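Local coordinates for DegV family protein (Corynebacterium glutamicum, PDB 3EGL), which binds long-chain fatty acids such as palmitate and may play a role in lipid transport or fatty acid metabolism, at residues 48-51 with 52-56; 99-103 with 104-108; 122-125 with 126-129; 173-177 with 178-182; 246-249 with 250-253. One frame throughout, in Å; residues are numbered along the deposited sequence.

Contact 1. Residues 48-51 with 52-56; sequences LELA and ASYAR
Leu48 to Ala51 each lend a carbonyl to the amide four residues on, from Ala52 to Ala55, so the two segments are successive turns of one alpha-helix. The tightest of the four bonds runs from Tyr54 N to Leu50 O at 2.8 Å. The others are longer, up to 3.3 Å for Ala52 N to Leu48 O.

Leu50 and Tyr54 carry the side-chain contact, one turn apart and lying side by side with the same heading. Each has CG anti to its carbonyl carbon (chi1 -72° for Leu50 and -64° for Tyr54), and this shared torsion sends both toward the same flank of the helix. Leu50 CB sits over one face of the phenol, 4.2 Å from the centroid of the Tyr54 ring and displaced toward the rim, a CH-pi contact. Farther out, Leu50 CD2 reaches the far end of the ring, 3.7 Å from Tyr54 CZ and 3.5 Å from Tyr54 OH.

That flank is the buried side of helix 47-60, which packs against helix 78-86 and strand 26-35 in the alpha/beta part of the DegV fold: Leu50 meets Ala81, Ala82, Ala85 and Ile29, while Tyr54 touches Ala82 and Phe89. The phenol hydroxyl, carried deep by the ring, is hydrogen-bonded to His70 NE2. Near the start of the helix, OE1 of the Glu49 carboxylate is hydrogen-bonded to Ser46 N and to His32 NE2, both outside this pair of turns.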
# COMPACT_ATOMS: atom_id res chain seq x y z
N LEU A 48 -8.93 18.15 7.85
CA LEU A 48 -8.33 18.94 8.90
C LEU A 48 -6.95 18.38 9.39
O LEU A 48 -6.02 19.14 9.60
CB LEU A 48 -9.33 19.06 10.04
CG LEU A 48 -9.17 20.18 11.03
CD1 LEU A 48 -9.54 21.48 10.32
CD2 LEU A 48 -10.07 19.93 12.29
N GLU A 49 -6.84 17.07 9.52
CA GLU A 49 -5.62 16.46 10.02
C GLU A 49 -4.61 16.52 8.92
O GLU A 49 -3.42 16.57 9.21
CB GLU A 49 -5.79 14.97 10.37
CG GLU A 49 -6.87 14.59 11.32
CD GLU A 49 -6.98 13.05 11.37
OE1 GLU A 49 -7.86 12.44 10.69
OE2 GLU A 49 -6.08 12.44 12.02
N LEU A 50 -5.05 16.43 7.67
CA LEU A 50 -4.10 16.50 6.57
C LEU A 50 -3.58 17.93 6.38
O LEU A 50 -2.38 18.12 6.12
CB LEU A 50 -4.68 15.91 5.28
CG LEU A 50 -4.79 14.38 5.33
CD1 LEU A 50 -5.68 13.85 4.21
CD2 LEU A 50 -3.37 13.77 5.23
N ALA A 51 -4.45 18.94 6.55
CA ALA A 51 -4.01 20.32 6.45
C ALA A 51 -2.86 20.55 7.45
O ALA A 51 -1.83 21.12 7.09
CB ALA A 51 -5.13 21.31 6.69
N ALA A 52 -3.04 20.06 8.68
CA ALA A 52 -2.05 20.21 9.73
C ALA A 52 -0.79 19.46 9.38
O ALA A 52 0.32 19.98 9.48
CB ALA A 52 -2.60 19.72 11.07
N SER A 53 -0.96 18.25 8.91
CA SER A 53 0.15 17.42 8.65
C SER A 53 1.02 17.99 7.48
O SER A 53 2.26 18.03 7.56
CB SER A 53 -0.40 16.07 8.31
OG SER A 53 0.66 15.19 8.23
N TYR A 54 0.34 18.47 6.44
CA TYR A 54 1.02 19.02 5.25
C TYR A 54 1.70 20.36 5.56
O TYR A 54 2.80 20.64 5.06
CB TYR A 54 0.01 19.23 4.09
CG TYR A 54 -0.66 17.96 3.54
CD1 TYR A 54 -0.13 16.70 3.81
CD2 TYR A 54 -1.78 18.05 2.69
CE1 TYR A 54 -0.72 15.54 3.29
CE2 TYR A 54 -2.37 16.92 2.13
CZ TYR A 54 -1.84 15.67 2.44
OH TYR A 54 -2.42 14.55 1.95
N ALA A 55 1.03 21.19 6.36
CA ALA A 55 1.57 22.51 6.67
C ALA A 55 2.83 22.28 7.46
O ALA A 55 3.81 22.97 7.28
CB ALA A 55 0.59 23.33 7.48
N ARG A 56 2.78 21.30 8.36
CA ARG A 56 3.95 21.04 9.19
C ARG A 56 5.18 20.54 8.36
O ARG A 56 6.33 20.98 8.58
CB ARG A 56 3.58 20.21 10.42
CG ARG A 56 4.60 19.22 10.76
CD ARG A 56 4.69 18.79 12.24
NE ARG A 56 3.54 19.00 13.13
CZ ARG A 56 3.65 19.65 14.29
NH1 ARG A 56 4.83 20.15 14.69
NH2 ARG A 56 2.60 19.80 15.07

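Contact 2. Residues 99-103 with 104-108; sequences TSSLG and MAVGA
Gly103, with a positive phi of 76°, occupies the N-cap position of helix 104-116, where no side chain is available to cap the first turn. Gly103 O accepts from Gly107 N at 3.0 Å. A water takes the amide of Ala105 in the first turn: it donates to Leu102 O at 2.7 Å and accepts from Ala105 N at 2.9 Å, bridging the incoming loop to the helix.

Side chains also close the junction. Val106 CG2 lies against Ser101 CB at 3.8 Å and against Thr99, whose side chain it crosses at about a right angle. The valine torsion, with CG2 anti to the carbonyl carbon, turns this methyl back to the loop. Beside it, Ser101 OG rests 3.5 Å from Ala105 CB.

The loop leads from strand 94-97, at one margin of its five-stranded sheet, into the helix, and begins with an ST turn: Thr99 OG1 accepts from Ser101 N at 3.2 Å and is also hydrogen-bonded to His70 O. Ser101 is further tied by its backbone to Ser72. Selenomethionine Met104 packs on Met239, Val241 and Ser259, on strands of the second sheet.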
# COMPACT_ATOMS: atom_id res chain seq x y z
N THR A 99 -3.13 7.20 -6.02
CA THR A 99 -2.39 5.93 -6.12
C THR A 99 -3.14 4.73 -6.73
O THR A 99 -2.54 3.91 -7.42
CB THR A 99 -1.79 5.49 -4.77
OG1 THR A 99 -2.85 5.02 -3.93
CG2 THR A 99 -1.04 6.63 -4.07
N SER A 100 -4.43 4.60 -6.48
CA SER A 100 -5.14 3.34 -6.82
C SER A 100 -4.44 2.11 -6.22
O SER A 100 -4.32 1.07 -6.85
CB SER A 100 -5.29 3.18 -8.36
OG SER A 100 -6.17 4.18 -8.86
N SER A 101 -3.95 2.23 -5.00
CA SER A 101 -3.24 1.13 -4.42
C SER A 101 -3.20 1.34 -2.93
O SER A 101 -3.74 2.35 -2.41
CB SER A 101 -1.85 1.07 -5.01
OG SER A 101 -1.21 -0.16 -4.71
N LEU A 102 -2.57 0.39 -2.25
CA LEU A 102 -2.35 0.46 -0.82
C LEU A 102 -1.16 -0.44 -0.50
O LEU A 102 -0.74 -1.26 -1.34
CB LEU A 102 -3.60 -0.02 -0.08
CG LEU A 102 -3.90 -1.53 -0.07
CD1 LEU A 102 -5.12 -1.81 0.78
CD2 LEU A 102 -4.06 -2.10 -1.48
N GLY A 103 -0.63 -0.30 0.71
CA GLY A 103 0.43 -1.18 1.15
C GLY A 103 1.75 -0.83 0.52
O GLY A 103 1.95 0.30 0.04
N MSE A 104 2.67 -1.79 0.52
CA MSE A 104 4.01 -1.51 0.01
C MSE A 104 4.17 -1.19 -1.50
O MSE A 104 5.23 -0.69 -1.92
CB MSE A 104 4.96 -2.61 0.45
CG MSE A 104 5.38 -2.54 1.90
SE MSE A 104 6.51 -0.95 2.22
CE MSE A 104 7.91 -1.39 0.92
N ALA A 105 3.16 -1.40 -2.35
CA ALA A 105 3.27 -0.78 -3.68
C ALA A 105 3.39 0.78 -3.50
O ALA A 105 4.26 1.46 -4.09
CB ALA A 105 2.12 -1.18 -4.59
N VAL A 106 2.55 1.33 -2.63
CA VAL A 106 2.66 2.73 -2.25
C VAL A 106 3.93 3.04 -1.45
O VAL A 106 4.65 3.99 -1.80
CB VAL A 106 1.42 3.18 -1.48
CG1 VAL A 106 1.53 4.65 -1.10
CG2 VAL A 106 0.17 2.90 -2.37
N GLY A 107 4.21 2.27 -0.39
CA GLY A 107 5.48 2.41 0.31
C GLY A 107 6.65 2.40 -0.65
O GLY A 107 7.55 3.23 -0.55
N ALA A 108 6.67 1.48 -1.61
CA ALA A 108 7.75 1.46 -2.62
C ALA A 108 7.85 2.75 -3.42
O ALA A 108 8.96 3.27 -3.64
CB ALA A 108 7.61 0.24 -3.61
O HOH W 1 0.92 -3.16 -2.17

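Contact 3. Residues 122-125 with 126-129; sequences SLQE and CYDI
Helix 123-133 starts here, with Ser122 at its N-cap, and the carbonyls of Ser122 to Glu125 accept in turn from the amides of Cys126 to Ile129. The bond from Tyr127 N to Leu123 O is short, 2.7 Å.

Ser122 and Glu125 make a capping box. Ser122 OG accepts from Glu125 N at 3.3 Å, and in return Glu125 OE1 takes the amide Ser122 N at 2.9 Å, met on the anti side and somewhat out of the carboxylate plane. Cys126 follows on the inner side of the helix, packing on Leu67, Ala117 and Ala121.

On the outer side Gln124 faces Asp128 one turn along. Gln124 leaves with CG anti to the backbone N (chi1 179°) and then bends at chi2, 63°, which swings its amide back over the next turn. From there Gln124 NE2 makes two weak hydrogen bonds to the carboxylate, 3.0 Å to Asp128 OD1 and 3.2 Å to Asp128 OD2, the amide and carboxylate planes being turned 48° apart. Gln124 NE2 also lies 3.7 Å from Tyr127 CD2, at an oblique approach to the ring.

Arg95 of strand 94-97 joins from outside: its NH2 is hydrogen-bonded to Gln124 OE1, and its guanidinium makes a cation-pi contact with Tyr127. The glutamine thus uses both ends of its amide, donating to the aspartate and accepting from the arginine. Its polar ends are matched to the two charges, which probably favours this rotation of the amide, although the Asp128 side is only weakly held.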
# COMPACT_ATOMS: atom_id res chain seq x y z
N SER A 122 13.11 17.78 -8.33
CA SER A 122 11.94 18.66 -8.14
C SER A 122 10.69 17.84 -7.75
O SER A 122 10.65 16.61 -7.87
CB SER A 122 11.69 19.41 -9.43
OG SER A 122 11.17 18.53 -10.40
N LEU A 123 9.69 18.54 -7.22
CA LEU A 123 8.40 17.93 -6.92
C LEU A 123 7.84 17.13 -8.15
O LEU A 123 7.53 15.93 -8.02
CB LEU A 123 7.39 18.97 -6.40
CG LEU A 123 6.04 18.47 -5.85
CD1 LEU A 123 6.19 17.45 -4.70
CD2 LEU A 123 5.16 19.68 -5.38
N GLN A 124 7.72 17.78 -9.31
CA GLN A 124 7.25 17.09 -10.52
C GLN A 124 8.04 15.77 -10.74
O GLN A 124 7.45 14.73 -11.06
CB GLN A 124 7.37 17.99 -11.78
CG GLN A 124 6.93 17.31 -13.07
CD GLN A 124 5.44 16.92 -13.03
OE1 GLN A 124 4.60 17.71 -12.59
NE2 GLN A 124 5.11 15.69 -13.45
N GLU A 125 9.36 15.81 -10.55
CA GLU A 125 10.22 14.64 -10.79
C GLU A 125 10.04 13.55 -9.75
O GLU A 125 10.04 12.36 -10.12
CB GLU A 125 11.69 15.04 -10.88
CG GLU A 125 12.00 15.92 -12.12
CD GLU A 125 13.39 16.62 -12.06
OE1 GLU A 125 13.94 16.89 -10.97
OE2 GLU A 125 13.93 16.91 -13.12
N CYS A 126 9.86 13.93 -8.48
CA CYS A 126 9.56 12.93 -7.48
C CYS A 126 8.18 12.36 -7.78
O CYS A 126 7.97 11.16 -7.66
CB CYS A 126 9.61 13.52 -6.07
SG CYS A 126 11.25 14.12 -5.64
N TYR A 127 7.26 13.24 -8.21
CA TYR A 127 5.92 12.79 -8.60
C TYR A 127 6.02 11.71 -9.70
O TYR A 127 5.44 10.62 -9.56
CB TYR A 127 5.06 13.98 -9.10
CG TYR A 127 3.75 13.53 -9.66
CD1 TYR A 127 2.66 13.27 -8.81
CD2 TYR A 127 3.58 13.33 -11.05
CE1 TYR A 127 1.42 12.81 -9.31
CE2 TYR A 127 2.37 12.88 -11.57
CZ TYR A 127 1.28 12.62 -10.68
OH TYR A 127 0.06 12.17 -11.18
N ASP A 128 6.74 11.99 -10.76
CA ASP A 128 6.83 11.04 -11.85
C ASP A 128 7.42 9.68 -11.46
O ASP A 128 6.98 8.66 -11.97
CB ASP A 128 7.63 11.62 -13.03
CG ASP A 128 6.94 12.79 -13.66
OD1 ASP A 128 5.70 12.75 -13.79
OD2 ASP A 128 7.65 13.77 -14.01
N ILE A 129 8.44 9.68 -10.60
CA ILE A 129 9.08 8.45 -10.14
C ILE A 129 8.06 7.60 -9.37
O ILE A 129 7.89 6.40 -9.65
CB ILE A 129 10.33 8.77 -9.25
CG1 ILE A 129 11.42 9.41 -10.12
CG2 ILE A 129 10.92 7.54 -8.62
CD1 ILE A 129 11.85 8.53 -11.31

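Contact 4. Residues 173-177 with 178-182; sequences RFNGG and RMEIA
The Phe174 ring has the selenium of selenomethionine Met179 over one face, 3.5 Å from the ring centroid and 35° off the normal, a Met-aromatic contact. Gly177 O lies at the ring edge, in its plane. The selenium does not sit above the ring centre but is displaced toward CE1 and CZ, and Met179 CE follows it at 3.8 Å from Phe174 CZ. Met179 sets out with CG anti to the backbone N (chi1 179°) and then bends at both further torsions, which is how its selenium gets over the ring.

The two residues form a non-hydrogen-bonded antiparallel pair of the beta hairpin made by strands 171-175 and 178-181, at one margin of the six-stranded sheet. A type I' turn from Asn175 to Arg178 joins the strands, its middle positions being Gly176 and Gly177, both with positive phi. Next along the ladder, Arg173 and Glu180 exchange two hydrogen bonds, Arg173 N to Glu180 O at 2.8 Å and Glu180 N to Arg173 O at 2.7 Å. On the turn side of the Phe174-Met179 pair, Phe174 CA approaches Arg178 O at 3.3 Å in a CA-H...O contact; the same oxygen accepts from Asn175 N.

On the other face of the sheet Arg173 CB touches Ala182 CB at 3.9 Å, while the extended arginine carries its NH2 to a salt bridge with Glu138. Glu180 OE1 rests 3.8 Å from Asn175 CB. Phe174 also packs on Leu75 and Leu102, and Met179 touches the bound palmitic acid.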
# COMPACT_ATOMS: atom_id res chain seq x y z
N ARG A 173 -6.77 -9.44 -5.43
CA ARG A 173 -5.90 -8.54 -6.13
C ARG A 173 -6.59 -7.19 -6.28
O ARG A 173 -7.79 -7.13 -6.44
CB ARG A 173 -5.60 -9.19 -7.46
CG ARG A 173 -5.08 -8.34 -8.56
CD ARG A 173 -5.08 -9.25 -9.78
NE ARG A 173 -4.94 -8.54 -11.05
CZ ARG A 173 -3.82 -7.93 -11.42
NH1 ARG A 173 -3.77 -7.32 -12.60
NH2 ARG A 173 -2.78 -7.93 -10.60
N PHE A 174 -5.83 -6.10 -6.20
CA PHE A 174 -6.30 -4.77 -6.61
C PHE A 174 -6.04 -4.42 -8.03
O PHE A 174 -4.92 -4.41 -8.44
CB PHE A 174 -5.63 -3.73 -5.75
CG PHE A 174 -5.97 -3.88 -4.36
CD1 PHE A 174 -7.11 -3.28 -3.87
CD2 PHE A 174 -5.23 -4.75 -3.55
CE1 PHE A 174 -7.50 -3.48 -2.51
CE2 PHE A 174 -5.57 -4.96 -2.20
CZ PHE A 174 -6.72 -4.32 -1.67
N ASN A 175 -7.09 -4.11 -8.77
CA ASN A 175 -6.99 -3.65 -10.14
C ASN A 175 -7.86 -2.45 -10.30
O ASN A 175 -9.02 -2.49 -9.91
CB ASN A 175 -7.48 -4.72 -11.13
CG ASN A 175 -6.34 -5.53 -11.73
OD1 ASN A 175 -5.37 -5.87 -11.05
ND2 ASN A 175 -6.45 -5.85 -13.01
N GLY A 176 -7.31 -1.40 -10.89
CA GLY A 176 -8.05 -0.15 -11.03
C GLY A 176 -8.56 0.34 -9.69
O GLY A 176 -9.71 0.75 -9.59
N GLY A 177 -7.72 0.29 -8.65
CA GLY A 177 -8.15 0.66 -7.29
C GLY A 177 -9.05 -0.35 -6.56
O GLY A 177 -8.87 -0.60 -5.33
N ARG A 178 -10.01 -0.93 -7.31
CA ARG A 178 -11.03 -1.85 -6.80
C ARG A 178 -10.49 -3.29 -6.48
O ARG A 178 -9.45 -3.76 -7.00
CB ARG A 178 -12.28 -1.81 -7.73
CG ARG A 178 -13.58 -2.67 -7.34
CD ARG A 178 -14.44 -2.18 -6.10
NE ARG A 178 -14.87 -0.77 -6.16
CZ ARG A 178 -14.85 0.08 -5.13
NH1 ARG A 178 -15.24 1.35 -5.29
NH2 ARG A 178 -14.40 -0.32 -3.94
N MSE A 179 -11.19 -3.99 -5.59
CA MSE A 179 -10.71 -5.24 -5.04
C MSE A 179 -11.31 -6.47 -5.73
O MSE A 179 -12.52 -6.62 -5.77
CB MSE A 179 -11.06 -5.27 -3.57
CG MSE A 179 -10.62 -6.52 -2.95
SE MSE A 179 -8.93 -6.25 -2.11
CE MSE A 179 -9.90 -5.95 -0.45
N GLU A 180 -10.49 -7.37 -6.26
CA GLU A 180 -11.00 -8.44 -7.09
C GLU A 180 -10.52 -9.80 -6.62
O GLU A 180 -9.54 -9.88 -5.88
CB GLU A 180 -10.52 -8.25 -8.52
CG GLU A 180 -11.05 -7.02 -9.21
CD GLU A 180 -10.71 -7.01 -10.70
OE1 GLU A 180 -9.75 -7.72 -11.12
OE2 GLU A 180 -11.42 -6.28 -11.45
N ILE A 181 -11.20 -10.86 -7.05
CA ILE A 181 -10.76 -12.21 -6.70
C ILE A 181 -9.79 -12.66 -7.79
O ILE A 181 -10.11 -12.66 -8.99
CB ILE A 181 -11.93 -13.26 -6.57
CG1 ILE A 181 -13.05 -12.75 -5.66
CG2 ILE A 181 -11.40 -14.65 -6.06
CD1 ILE A 181 -14.32 -13.58 -5.72
N ALA A 182 -8.59 -13.01 -7.36
CA ALA A 182 -7.59 -13.51 -8.28
C ALA A 182 -7.61 -15.03 -8.32
O ALA A 182 -7.21 -15.60 -9.31
CB ALA A 182 -6.21 -12.99 -7.90

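Contact 5. Residues 246-249 with 250-253; sequences TLAV and HSGP. With PLM (palmitic acid), chain D.
Backbone hydrogen bonds close the last turn of helix 245-251. Leu247 O is gripped by two amides, His250 N at 2.8 Å, standing above the carbonyl plane, and Ser251 N at 2.9 Å. Ala248 O then takes Gly252 N, and Gly252, with a positive phi of 81°, leads the chain out of the helix. Ser251 OG donates to Gly252 O at 3.2 Å across this exit.

One CH-pi contact joins neighbouring side chains: Val249 CG1 is centred over a face of the His250 imidazole, 4.1 Å from its centroid. Both groups point the same way, so the valine backs the ring. The imidazole is also fixed through NE2, which is hydrogen-bonded to Thr42 OG1.

Apolar contacts with palmitic acid make up the rest. His250 CD2 comes within 3.3 Å of PLM C6, the ring approaching the chain obliquely. Leu247 CB lies 3.7 Å from PLM CC, and its two methyls reach separate parts of the lipid, CD1 near CF and CD2 near C5. Thr246 CG2 meets PLM C2, beside the carboxylate, and Ser251 CB meets PLM CB at 3.6 Å, farther along the chain.

Thr42 and Ser76 hold the carboxyl group by hydrogen bonds, and the imidazole in turn holds Thr42. His250 is therefore a second-shell partner to the head-group site, while the helix lines the acyl chain, as expected of the fatty-acid pocket of a DegV protein.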
# COMPACT_ATOMS: atom_id res chain seq x y z
N THR A 246 -4.56 -0.96 10.92
CA THR A 246 -5.80 -0.45 10.35
C THR A 246 -6.31 -1.38 9.26
O THR A 246 -7.52 -1.62 9.16
CB THR A 246 -5.65 0.97 9.77
OG1 THR A 246 -5.13 1.82 10.80
CG2 THR A 246 -7.00 1.53 9.34
N LEU A 247 -5.38 -1.89 8.45
CA LEU A 247 -5.75 -2.84 7.43
C LEU A 247 -6.04 -4.20 8.04
O LEU A 247 -6.88 -4.93 7.52
CB LEU A 247 -4.68 -2.92 6.33
CG LEU A 247 -4.21 -1.58 5.74
CD1 LEU A 247 -3.08 -1.81 4.73
CD2 LEU A 247 -5.39 -0.79 5.11
N ALA A 248 -5.39 -4.54 9.15
CA ALA A 248 -5.53 -5.87 9.76
C ALA A 248 -6.95 -6.03 10.26
O ALA A 248 -7.51 -7.15 10.23
CB ALA A 248 -4.54 -6.08 10.90
N VAL A 249 -7.55 -4.91 10.65
CA VAL A 249 -8.97 -4.92 10.99
C VAL A 249 -9.80 -5.55 9.84
O VAL A 249 -10.74 -6.33 10.09
CB VAL A 249 -9.52 -3.52 11.28
CG1 VAL A 249 -11.04 -3.59 11.41
CG2 VAL A 249 -8.83 -2.87 12.52
N HIS A 250 -9.46 -5.25 8.58
CA HIS A 250 -10.27 -5.69 7.47
C HIS A 250 -9.74 -6.92 6.75
O HIS A 250 -10.48 -7.55 6.00
CB HIS A 250 -10.46 -4.54 6.48
CG HIS A 250 -11.13 -3.34 7.08
ND1 HIS A 250 -12.42 -3.37 7.58
CD2 HIS A 250 -10.69 -2.06 7.23
CE1 HIS A 250 -12.74 -2.16 8.03
NE2 HIS A 250 -11.70 -1.36 7.85
N SER A 251 -8.47 -7.25 6.95
CA SER A 251 -7.92 -8.49 6.39
C SER A 251 -8.16 -9.68 7.31
O SER A 251 -8.27 -10.79 6.84
CB SER A 251 -6.42 -8.37 6.14
OG SER A 251 -5.69 -8.22 7.37
N GLY A 252 -8.24 -9.46 8.61
CA GLY A 252 -8.32 -10.54 9.57
C GLY A 252 -6.96 -11.15 9.87
O GLY A 252 -6.00 -10.83 9.17
N PRO A 253 -6.87 -12.01 10.89
CA PRO A 253 -5.62 -12.68 11.21
C PRO A 253 -5.24 -13.74 10.15
O PRO A 253 -6.11 -14.26 9.45
CB PRO A 253 -5.87 -13.34 12.59
CG PRO A 253 -7.33 -13.30 12.82
CD PRO A 253 -7.98 -12.40 11.79
C1 PLM D . -10.48 3.70 6.26
O1 PLM D . -10.73 4.35 5.23
O2 PLM D . -11.43 3.42 7.02
C2 PLM D . -9.11 3.21 6.60
C3 PLM D . -8.68 2.21 5.53
C4 PLM D . -9.27 0.82 5.64
C5 PLM D . -9.08 0.19 4.26
C6 PLM D . -9.46 -1.26 4.23
C7 PLM D . -9.28 -1.78 2.82
C8 PLM D . -9.22 -3.31 2.71
C9 PLM D . -7.87 -3.83 3.20
CA PLM D . -7.52 -5.20 2.61
CB PLM D . -6.45 -5.94 3.42
CC PLM D . -5.08 -5.25 3.54
CD PLM D . -4.16 -5.69 2.42
CE PLM D . -2.69 -5.61 2.79
CF PLM D . -1.98 -4.52 1.98
CG PLM D . -1.29 -5.01 0.72

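In the fold
Contacts 2, 4 and 5 lie beside the palmitic acid, while contacts 1 and 3 lie on outer helices. The side chains of Leu102 in contact 2 and Met179 in contact 4 each come to about 4 Å from the lipid, and these two contacts touch directly, Leu102 CD2 lying 3.3 Å from Phe174 CE2. Contact 5 lines the acyl chain; its nearest atoms are about 4 Å from contact 2 and about 7 Å from contact 4. In contact 1, the Glu49 side chain remains about 10 Å from the palmitic acid. Contact 3 is away from the binding residues, its centre 32 Å from that of contact 5, across the centre of the chain. His70 links contacts 1 and 2, bonding to both Tyr54 and Thr99.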